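Local coordinates for Lmo2470 protein (Listeria monocytogenes EGD-e, PDB 5HL3) that belongs to the internalin family of calcium-binding leucine-rich repeat proteins, interacts with afadin and facilitates crossing of the basement membrane, at residues A[75-80]-A[99-104]; A[164-169]-A[186-191]; A[299-304]-A[315-320]. All coordinates share one frame; numbering follows the deposited sequence. Where two conformers were deposited one is given.

Interaction 1. Residues A[75-80]-A[99-104]; sequences TDVSIM and KTLFFA
The carbonyl oxygen T75 O is gripped by two consecutive amides at the start of the next strand, K99 N just before it and T100 N its first residue: K99 N lies 2.8 Å from T75 O and approaches tilted from the carbonyl plane, while T100 N comes in almost in line with the carbonyl bond. From there the parallel ladder runs on, V77 N to T100 O, F102 N to V77 O, I79 N to F102 O and A104 N to I79 O.

Side chains alternate between two faces. V77, I79, L101 and F103 are buried, as their apolar character suits. CD1 of I79 sits over the F103 ring, 3.7 Å from its centroid, a CH-pi contact reached with CG1 beside the backbone N (chi1 -60°). V77 CG1 meets L101 CD1 at 3.9 Å. D76, S78, T100 and F102 share the other, more polar face. Just past strand 76-79, the selenium of selenomethionine M80 lies obliquely beside F102, with SE 3.8 Å from F102 CE1, a Met-aromatic contact.

In the parallel sheet of the repeat domain, strand 50-53 pairs with 76-79 on its other edge, and strand 127-129 follows 100-103, with T127 touching T100 and T129 touching F102.

Interaction 2. Residues A[164-169]-A[186-191]; sequences PNFNNI and PDFQNI. With CA (calcium ion), chain F.
Two successive turns of the leucine-rich repeat coil stack here through the loops that link its parallel strands, using the matching sequences PNFNNI and PDFQNI, with a calcium ion held between them. N165 makes the direct hydrogen bonds between the two segments, and an asparagine suits the task because its one amide group both accepts and donates. Its CG is anti to the backbone N (chi1 -164°), which carries the amide across to the next turn. OD1 takes Q189 N at 2.9 Å, in the carbonyl plane on a lone pair, while N165 ND2 gives a nearly straight bond to D187 O, approaching from above that carbonyl's plane. D187 repeats the accepting half one turn later, its OD1 receiving Q211 N. N165 and D187 each also centre an inverse gamma turn.

Beneath this polar surface the side chains of F166 and F188 run alongside each other with the same heading, F166 CD2 4.0 Å from F188 CE1; I169 CG1 and I191 CG2 meet similarly at 4.1 Å. These buried apolar groups repeat from turn to turn. Polar atoms between the loops are bridged by water: one molecule donates to N165 OD1 and F166 O and accepts from N190 N, and a second joins F166 O, I169 N and N190 O.

Calcium is bound by three neutral amide oxygens and three waters, so no carboxylate is among its ligands. N167 also gives its ND2 to D141, which probably steadies its oxygen toward the metal. N167 OD1 and N190 OD1 stand only 3.1 Å apart because both coordinate the ion, at 2.4 Å from N167 OD1 and 2.3 Å from N190 OD1; Q189 OE1 reaches the same calcium from an extended side chain.

Interaction 3. Residues A[299-304]-A[315-320]; sequences PEVTGE and TTVNEE. With CA (calcium ion), chain G.
The strands carrying G303 and T315 belong to one beta hairpin, but over these short segments they diverge from strict antiparallel alignment, with N-to-C directions 132° apart and axes approaching to 6.6 Å. No direct hydrogen bond spans the two segments. Instead a water molecule fills the role, donating to V301 O at 2.9 Å and to T315 O at 2.8 Å.

T315 turns its side chain toward the partner strand. Its hydroxyl lies anti to the carbonyl carbon (chi1 -61°), and OG1 comes within 3.3 Å of G303 CA; glycine suits the place because it has no side chain to obstruct this approach. The angle is too poor for a bond from G303 N, and OG1 is hydrogen-bonded to L313 O.

Farther along, V301 and V317 cross at about a right angle, the CG2 methyl of V301 touching CG2 of V317 at 3.8 Å. Branched valines fit between sheet and helix here: V301 also meets Y287, and V317 meets F288, both on helix 285-292.

Past the strand end, E319 binds a calcium ion through its backbone oxygen and, in the conformer given, OE1; four waters and N322 complete the shell. The chemistry thus implies a splayed section of hairpin joined by methyl contacts and one bridging water, while a glutamate that binds calcium through backbone and side chain is consistent with a steadied turn toward N322.

In the fold
From the N terminus, interaction 1 comes first: it closes a short link without helix or strand, joining neighbouring strands near the start of the parallel repeat sheet. Interaction 2 follows in series, about 24 Å away between centres, and closes a loop containing strand 174-176; it ties the connecting loops of two later turns rather than their strands. Interaction 3 lies in the mixed sheet of the C-terminal region, within the beta hairpin 301-306 and 310-318, with its centre about 54 Å from that of interaction 1. None of the three loops nests in or crosses another, so each contact holds a local part of an elongated chain.

Interaction 1. Residues A[75-80]-A[99-104]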
loop_
_atom_site.group_PDB
_atom_site.type_symbol
_atom_site.label_atom_id
_atom_site.label_comp_id
_atom_site.label_asym_id
_atom_site.label_seq_id
_atom_site.Cartn_x
_atom_site.Cartn_y
_atom_site.Cartn_z
ATOM N N THR A 75 -25.857 4.730 7.880
ATOM C CA THR A 75 -24.619 4.049 8.281
ATOM C C THR A 75 -23.482 4.175 7.266
ATOM O O THR A 75 -22.371 3.788 7.567
ATOM C CB THR A 75 -24.868 2.550 8.520
ATOM O OG1 THR A 75 -25.330 1.933 7.295
ATOM C CG2 THR A 75 -25.887 2.327 9.636
ATOM N N ASP A 76 -23.768 4.691 6.074
ATOM C CA ASP A 76 -22.755 4.828 5.013
ATOM C C ASP A 76 -22.798 6.188 4.375
ATOM O O ASP A 76 -23.890 6.738 4.120
ATOM C CB ASP A 76 -22.976 3.817 3.885
ATOM C CG ASP A 76 -21.925 3.985 2.744
ATOM O OD1 ASP A 76 -20.757 3.636 2.955
ATOM O OD2 ASP A 76 -22.223 4.573 1.674
ATOM N N VAL A 77 -21.618 6.736 4.108
ATOM C CA VAL A 77 -21.467 7.972 3.338
ATOM C C VAL A 77 -20.488 7.647 2.216
ATOM O O VAL A 77 -19.384 7.199 2.480
ATOM C CB VAL A 77 -20.987 9.177 4.164
ATOM C CG1 VAL A 77 -20.559 10.333 3.261
ATOM C CG2 VAL A 77 -22.107 9.652 5.086
ATOM N N SER A 78 -20.918 7.848 0.976
ATOM C CA SER A 78 -20.072 7.610 -0.180
ATOM C C SER A 78 -20.017 8.870 -1.020
ATOM O O SER A 78 -21.035 9.405 -1.426
ATOM C CB SER A 78 -20.585 6.417 -0.981
ATOM O OG SER A 78 -20.412 5.215 -0.252
ATOM N N ILE A 79 -18.813 9.349 -1.254
ATOM C CA ILE A 79 -18.567 10.560 -2.063
ATOM C C ILE A 79 -17.938 10.053 -3.359
ATOM O O ILE A 79 -16.724 9.781 -3.427
ATOM C CB ILE A 79 -17.709 11.575 -1.292
ATOM C CG1 ILE A 79 -18.457 11.963 -0.002
ATOM C CG2 ILE A 79 -17.482 12.822 -2.151
ATOM C CD1 ILE A 79 -17.645 12.448 1.118
HETATM N N MSE A 80 -18.774 9.900 -4.380
HETATM C CA MSE A 80 -18.355 9.281 -5.629
HETATM C C MSE A 80 -17.702 10.213 -6.593
HETATM O O MSE A 80 -16.933 9.770 -7.426
HETATM C CB MSE A 80 -19.584 8.668 -6.310
HETATM C CG MSE A 80 -20.223 7.591 -5.423
HETATM SE SE MSE A 80 -19.053 6.041 -5.063
HETATM C CE MSE A 80 -19.110 5.383 -6.896
ATOM N N LYS A 99 -20.943 4.205 9.946
ATOM C CA LYS A 99 -20.014 3.046 10.000
ATOM C C LYS A 99 -18.996 3.045 8.898
ATOM O O LYS A 99 -17.882 2.556 9.090
ATOM C CB LYS A 99 -20.824 1.752 9.934
ATOM C CG LYS A 99 -21.630 1.544 11.186
ATOM C CD LYS A 99 -22.559 0.382 11.151
ATOM C CE LYS A 99 -23.293 0.307 12.494
ATOM N NZ LYS A 99 -23.823 1.623 13.073
ATOM N N THR A 100 -19.340 3.577 7.739
ATOM C CA THR A 100 -18.397 3.558 6.628
ATOM C C THR A 100 -18.368 4.908 5.936
ATOM O O THR A 100 -19.406 5.510 5.648
ATOM C CB THR A 100 -18.723 2.457 5.606
ATOM O OG1 THR A 100 -20.044 2.660 5.098
ATOM C CG2 THR A 100 -18.623 1.079 6.251
ATOM N N LEU A 101 -17.165 5.367 5.657
ATOM C CA LEU A 101 -16.903 6.635 4.959
ATOM C C LEU A 101 -16.040 6.307 3.766
ATOM O O LEU A 101 -14.946 5.738 3.935
ATOM C CB LEU A 101 -16.229 7.623 5.894
ATOM C CG LEU A 101 -15.806 8.945 5.248
ATOM C CD1 LEU A 101 -16.993 9.722 4.677
ATOM C CD2 LEU A 101 -15.061 9.746 6.296
ATOM N N PHE A 102 -16.523 6.634 2.583
ATOM C CA PHE A 102 -15.829 6.320 1.318
ATOM C C PHE A 102 -15.708 7.536 0.432
ATOM O O PHE A 102 -16.723 8.156 0.100
ATOM C CB PHE A 102 -16.612 5.209 0.592
ATOM C CG PHE A 102 -16.027 4.795 -0.736
ATOM C CD1 PHE A 102 -16.408 5.419 -1.897
ATOM C CD2 PHE A 102 -15.114 3.739 -0.823
ATOM C CE1 PHE A 102 -15.884 5.040 -3.122
ATOM C CE2 PHE A 102 -14.592 3.369 -2.058
ATOM C CZ PHE A 102 -14.967 4.039 -3.191
ATOM N N PHE A 103 -14.480 7.856 0.034
ATOM C CA PHE A 103 -14.214 8.838 -1.016
ATOM C C PHE A 103 -13.700 8.018 -2.187
ATOM O O PHE A 103 -12.766 7.205 -2.011
ATOM C CB PHE A 103 -13.127 9.841 -0.647
ATOM C CG PHE A 103 -13.579 11.007 0.204
ATOM C CD1 PHE A 103 -13.991 12.192 -0.373
ATOM C CD2 PHE A 103 -13.515 10.933 1.588
ATOM C CE1 PHE A 103 -14.386 13.275 0.399
ATOM C CE2 PHE A 103 -13.898 12.033 2.352
ATOM C CZ PHE A 103 -14.324 13.190 1.753
ATOM N N ALA A 104 -14.239 8.248 -3.382
ATOM C CA ALA A 104 -13.757 7.581 -4.568
ATOM C C ALA A 104 -12.343 7.993 -4.917
ATOM O O ALA A 104 -11.861 9.036 -4.498
ATOM C CB ALA A 104 -14.692 7.862 -5.758
HETATM O O HOH W 1 -22.313 0.952 6.382
#

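Interaction 2. Residues A[164-169]-A[186-191]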
loop_
_atom_site.group_PDB
_atom_site.type_symbol
_atom_site.label_atom_id
_atom_site.label_comp_id
_atom_site.label_asym_id
_atom_site.label_seq_id
_atom_site.Cartn_x
_atom_site.Cartn_y
_atom_site.Cartn_z
ATOM N N PRO A 164 1.282 7.613 12.363
ATOM C CA PRO A 164 1.561 7.324 13.776
ATOM C C PRO A 164 1.541 5.846 14.128
ATOM O O PRO A 164 1.060 5.028 13.375
ATOM C CB PRO A 164 0.442 8.053 14.512
ATOM C CG PRO A 164 -0.653 8.131 13.567
ATOM C CD PRO A 164 -0.083 8.095 12.162
ATOM N N ASN A 165 2.093 5.518 15.291
ATOM C CA ASN A 165 2.053 4.177 15.826
ATOM C C ASN A 165 0.751 4.095 16.614
ATOM O O ASN A 165 0.698 4.272 17.826
ATOM C CB ASN A 165 3.306 3.947 16.683
ATOM C CG ASN A 165 3.550 2.487 16.951
ATOM O OD1 ASN A 165 2.629 1.703 17.063
ATOM N ND2 ASN A 165 4.807 2.110 17.036
ATOM N N PHE A 166 -0.324 3.820 15.874
ATOM C CA PHE A 166 -1.710 3.993 16.392
ATOM C C PHE A 166 -1.963 3.439 17.782
ATOM O O PHE A 166 -1.827 2.246 18.008
ATOM C CB PHE A 166 -2.727 3.358 15.448
ATOM C CG PHE A 166 -2.687 3.885 14.046
ATOM C CD1 PHE A 166 -3.221 5.128 13.743
ATOM C CD2 PHE A 166 -2.161 3.114 13.016
ATOM C CE1 PHE A 166 -3.214 5.617 12.441
ATOM C CE2 PHE A 166 -2.165 3.609 11.702
ATOM C CZ PHE A 166 -2.688 4.857 11.425
ATOM N N ASN A 167 -2.423 4.296 18.699
ATOM C CA ASN A 167 -2.645 3.869 20.078
ATOM C C ASN A 167 -4.031 3.412 20.465
ATOM O O ASN A 167 -4.162 2.685 21.419
ATOM C CB ASN A 167 -2.245 5.012 21.028
ATOM C CG ASN A 167 -0.745 5.179 21.116
ATOM O OD1 ASN A 167 -0.085 4.346 21.699
ATOM N ND2 ASN A 167 -0.192 6.208 20.471
ATOM N N ASN A 168 -5.050 3.830 19.730
ATOM C CA ASN A 168 -6.435 3.695 20.229
ATOM C C ASN A 168 -7.409 3.057 19.255
ATOM O O ASN A 168 -8.625 3.319 19.326
ATOM C CB ASN A 168 -6.955 5.077 20.639
ATOM C CG ASN A 168 -5.925 5.899 21.396
ATOM O OD1 ASN A 168 -5.497 5.522 22.489
ATOM N ND2 ASN A 168 -5.533 7.023 20.825
ATOM N N ILE A 169 -6.904 2.248 18.332
ATOM C CA ILE A 169 -7.747 1.493 17.385
ATOM C C ILE A 169 -7.423 -0.005 17.494
ATOM O O ILE A 169 -6.936 -0.643 16.547
ATOM C CB ILE A 169 -7.660 2.032 15.940
ATOM C CG1 ILE A 169 -6.215 2.133 15.440
ATOM C CG2 ILE A 169 -8.358 3.404 15.853
ATOM C CD1 ILE A 169 -6.088 2.432 13.968
ATOM N N PRO A 186 6.184 1.870 11.286
ATOM C CA PRO A 186 6.296 1.695 12.731
ATOM C C PRO A 186 6.330 0.239 13.189
ATOM O O PRO A 186 5.734 -0.628 12.542
ATOM C CB PRO A 186 5.001 2.347 13.249
ATOM C CG PRO A 186 4.690 3.387 12.226
ATOM C CD PRO A 186 5.046 2.737 10.932
ATOM N N ASP A 187 6.997 -0.003 14.321
ATOM C CA ASP A 187 6.917 -1.309 14.982
ATOM C C ASP A 187 5.596 -1.257 15.779
ATOM O O ASP A 187 5.566 -0.971 16.983
ATOM C CB ASP A 187 8.131 -1.518 15.881
ATOM C CG ASP A 187 8.264 -2.946 16.361
ATOM O OD1 ASP A 187 7.354 -3.743 16.082
ATOM O OD2 ASP A 187 9.290 -3.242 17.008
ATOM N N PHE A 188 4.498 -1.498 15.060
ATOM C CA PHE A 188 3.163 -1.212 15.618
ATOM C C PHE A 188 2.949 -1.877 16.969
ATOM O O PHE A 188 3.067 -3.069 17.102
ATOM C CB PHE A 188 2.077 -1.652 14.649
ATOM C CG PHE A 188 1.957 -0.790 13.427
ATOM C CD1 PHE A 188 1.464 0.494 13.502
ATOM C CD2 PHE A 188 2.314 -1.279 12.183
ATOM C CE1 PHE A 188 1.363 1.276 12.374
ATOM C CE2 PHE A 188 2.191 -0.499 11.041
ATOM C CZ PHE A 188 1.723 0.784 11.141
ATOM N N GLN A 189 2.631 -1.074 17.975
ATOM C CA GLN A 189 2.489 -1.551 19.341
ATOM C C GLN A 189 1.110 -2.016 19.751
ATOM O O GLN A 189 0.996 -2.893 20.603
ATOM C CB GLN A 189 2.863 -0.410 20.325
ATOM C CG GLN A 189 4.295 0.094 20.243
ATOM C CD GLN A 189 4.590 1.129 21.307
ATOM O OE1 GLN A 189 3.672 1.718 21.880
ATOM N NE2 GLN A 189 5.863 1.320 21.619
ATOM N N ASN A 190 0.059 -1.445 19.162
ATOM C CA ASN A 190 -1.286 -1.598 19.728
ATOM C C ASN A 190 -2.341 -1.982 18.725
ATOM O O ASN A 190 -3.527 -1.689 18.937
ATOM C CB ASN A 190 -1.692 -0.274 20.439
ATOM C CG ASN A 190 -0.643 0.206 21.443
ATOM O OD1 ASN A 190 -0.075 1.275 21.278
ATOM N ND2 ASN A 190 -0.376 -0.592 22.449
ATOM N N ILE A 191 -1.939 -2.653 17.652
ATOM C CA ILE A 191 -2.924 -3.204 16.693
ATOM C C ILE A 191 -2.714 -4.717 16.531
ATOM O O ILE A 191 -2.500 -5.241 15.425
ATOM C CB ILE A 191 -2.951 -2.442 15.355
ATOM C CG1 ILE A 191 -1.552 -2.342 14.712
ATOM C CG2 ILE A 191 -3.574 -1.060 15.547
ATOM C CD1 ILE A 191 -1.579 -1.711 13.342
HETATM CA CA CA F . 1.478 2.670 22.265
HETATM O O HOH W 2 0.045 0.505 17.013
HETATM O O HOH W 3 2.181 3.310 20.012
HETATM O O HOH W 4 -4.354 0.972 18.458
HETATM O O HOH W 5 2.748 4.428 23.382
HETATM O O HOH W 6 -0.013 3.020 24.219
#

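Interaction 3. Residues A[299-304]-A[315-320]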
loop_
_atom_site.group_PDB
_atom_site.type_symbol
_atom_site.label_atom_id
_atom_site.label_comp_id
_atom_site.label_asym_id
_atom_site.label_seq_id
_atom_site.Cartn_x
_atom_site.Cartn_y
_atom_site.Cartn_z
ATOM N N PRO A 299 14.995 -23.648 -15.046
ATOM C CA PRO A 299 16.212 -24.031 -14.310
ATOM C C PRO A 299 17.505 -23.323 -14.691
ATOM O O PRO A 299 18.457 -23.348 -13.915
ATOM C CB PRO A 299 16.336 -25.529 -14.633
ATOM C CG PRO A 299 15.762 -25.636 -16.013
ATOM C CD PRO A 299 14.578 -24.698 -15.995
ATOM N N GLU A 300 17.554 -22.713 -15.862
ATOM C CA GLU A 300 18.818 -22.187 -16.376
ATOM C C GLU A 300 19.359 -21.007 -15.581
ATOM O O GLU A 300 18.594 -20.153 -15.122
ATOM C CB GLU A 300 18.672 -21.770 -17.838
ATOM C CG GLU A 300 18.390 -22.893 -18.822
ATOM C CD GLU A 300 16.948 -23.375 -18.894
ATOM O OE1 GLU A 300 16.029 -22.730 -18.327
ATOM O OE2 GLU A 300 16.755 -24.443 -19.555
ATOM N N VAL A 301 20.682 -20.964 -15.430
ATOM C CA VAL A 301 21.386 -19.859 -14.819
ATOM C C VAL A 301 22.387 -19.366 -15.870
ATOM O O VAL A 301 23.230 -20.139 -16.333
ATOM C CB VAL A 301 22.126 -20.323 -13.558
ATOM C CG1 VAL A 301 22.949 -19.189 -12.950
ATOM C CG2 VAL A 301 21.148 -20.969 -12.571
ATOM N N THR A 302 22.289 -18.085 -16.245
ATOM C CA THR A 302 23.093 -17.504 -17.321
ATOM C C THR A 302 23.976 -16.386 -16.809
ATOM O O THR A 302 23.710 -15.791 -15.786
ATOM C CB THR A 302 22.165 -16.941 -18.429
ATOM O OG1 THR A 302 21.404 -15.835 -17.921
ATOM C CG2 THR A 302 21.259 -18.024 -18.965
ATOM N N GLY A 303 25.056 -16.150 -17.533
ATOM C CA GLY A 303 26.016 -15.087 -17.207
ATOM C C GLY A 303 26.374 -14.339 -18.456
ATOM O O GLY A 303 26.347 -14.898 -19.545
ATOM N N GLU A 304 26.733 -13.069 -18.297
ATOM C CA GLU A 304 27.098 -12.241 -19.429
ATOM C C GLU A 304 27.912 -11.062 -18.952
ATOM O O GLU A 304 27.954 -10.777 -17.757
ATOM C CB GLU A 304 25.845 -11.744 -20.143
ATOM C CG GLU A 304 24.990 -10.814 -19.299
ATOM C CD GLU A 304 23.620 -10.533 -19.876
ATOM O OE1 GLU A 304 23.095 -11.355 -20.637
ATOM O OE2 GLU A 304 23.031 -9.498 -19.504
ATOM N N THR A 315 28.648 -20.363 -17.647
ATOM C CA THR A 315 28.291 -20.149 -16.263
ATOM C C THR A 315 27.924 -21.495 -15.669
ATOM O O THR A 315 27.153 -22.230 -16.273
ATOM C CB THR A 315 27.147 -19.106 -16.221
ATOM O OG1 THR A 315 27.644 -17.871 -16.791
ATOM C CG2 THR A 315 26.702 -18.824 -14.826
ATOM N N THR A 316 28.484 -21.827 -14.506
ATOM C CA THR A 316 28.226 -23.103 -13.846
ATOM C C THR A 316 27.832 -22.904 -12.396
ATOM O O THR A 316 28.369 -22.047 -11.711
ATOM C CB THR A 316 29.464 -24.021 -13.897
ATOM O OG1 THR A 316 30.610 -23.313 -13.415
ATOM C CG2 THR A 316 29.728 -24.493 -15.323
ATOM N N VAL A 317 26.888 -23.719 -11.939
ATOM C CA VAL A 317 26.420 -23.696 -10.570
ATOM C C VAL A 317 27.202 -24.767 -9.816
ATOM O O VAL A 317 27.251 -25.929 -10.261
ATOM C CB VAL A 317 24.932 -24.048 -10.482
ATOM C CG1 VAL A 317 24.485 -24.097 -9.031
ATOM C CG2 VAL A 317 24.095 -23.054 -11.276
ATOM N N ASN A 318 27.793 -24.382 -8.690
ATOM C CA ASN A 318 28.554 -25.262 -7.821
ATOM C C ASN A 318 27.632 -25.566 -6.641
ATOM O O ASN A 318 27.559 -24.810 -5.675
ATOM C CB ASN A 318 29.861 -24.575 -7.402
ATOM C CG ASN A 318 30.616 -23.944 -8.598
ATOM O OD1 ASN A 318 30.946 -24.644 -9.576
ATOM N ND2 ASN A 318 30.879 -22.616 -8.533
ATOM N N GLU A 319 26.903 -26.679 -6.721
ATOM C CA GLU A 319 25.897 -27.001 -5.697
ATOM C C GLU A 319 26.438 -27.407 -4.331
ATOM O O GLU A 319 25.769 -27.171 -3.330
ATOM C CB GLU A 319 24.886 -28.035 -6.201
ATOM C CG GLU A 319 23.649 -27.404 -6.820
ATOM C CD GLU A 319 22.823 -26.614 -5.802
ATOM O OE1 GLU A 319 23.152 -26.651 -4.589
ATOM O OE2 GLU A 319 21.826 -25.964 -6.197
ATOM N N GLU A 320 27.625 -27.993 -4.264
ATOM C CA GLU A 320 28.187 -28.327 -2.934
ATOM C C GLU A 320 28.509 -27.071 -2.115
ATOM O O GLU A 320 28.003 -26.899 -1.000
ATOM C CB GLU A 320 29.400 -29.263 -3.031
ATOM C CG GLU A 320 29.054 -30.731 -3.264
ATOM C CD GLU A 320 28.491 -31.454 -2.026
ATOM O OE1 GLU A 320 28.885 -32.632 -1.793
ATOM O OE2 GLU A 320 27.657 -30.869 -1.291
HETATM CA CA CA G . 23.734 -26.800 -2.210
HETATM O O HOH W 7 24.516 -22.609 -15.523
HETATM O O HOH W 8 25.048 -27.239 -0.384
HETATM O O HOH W 9 22.069 -28.098 -0.589
HETATM O O HOH W 10 23.635 -29.212 -2.718
HETATM O O HOH W 11 21.738 -25.631 -2.128
#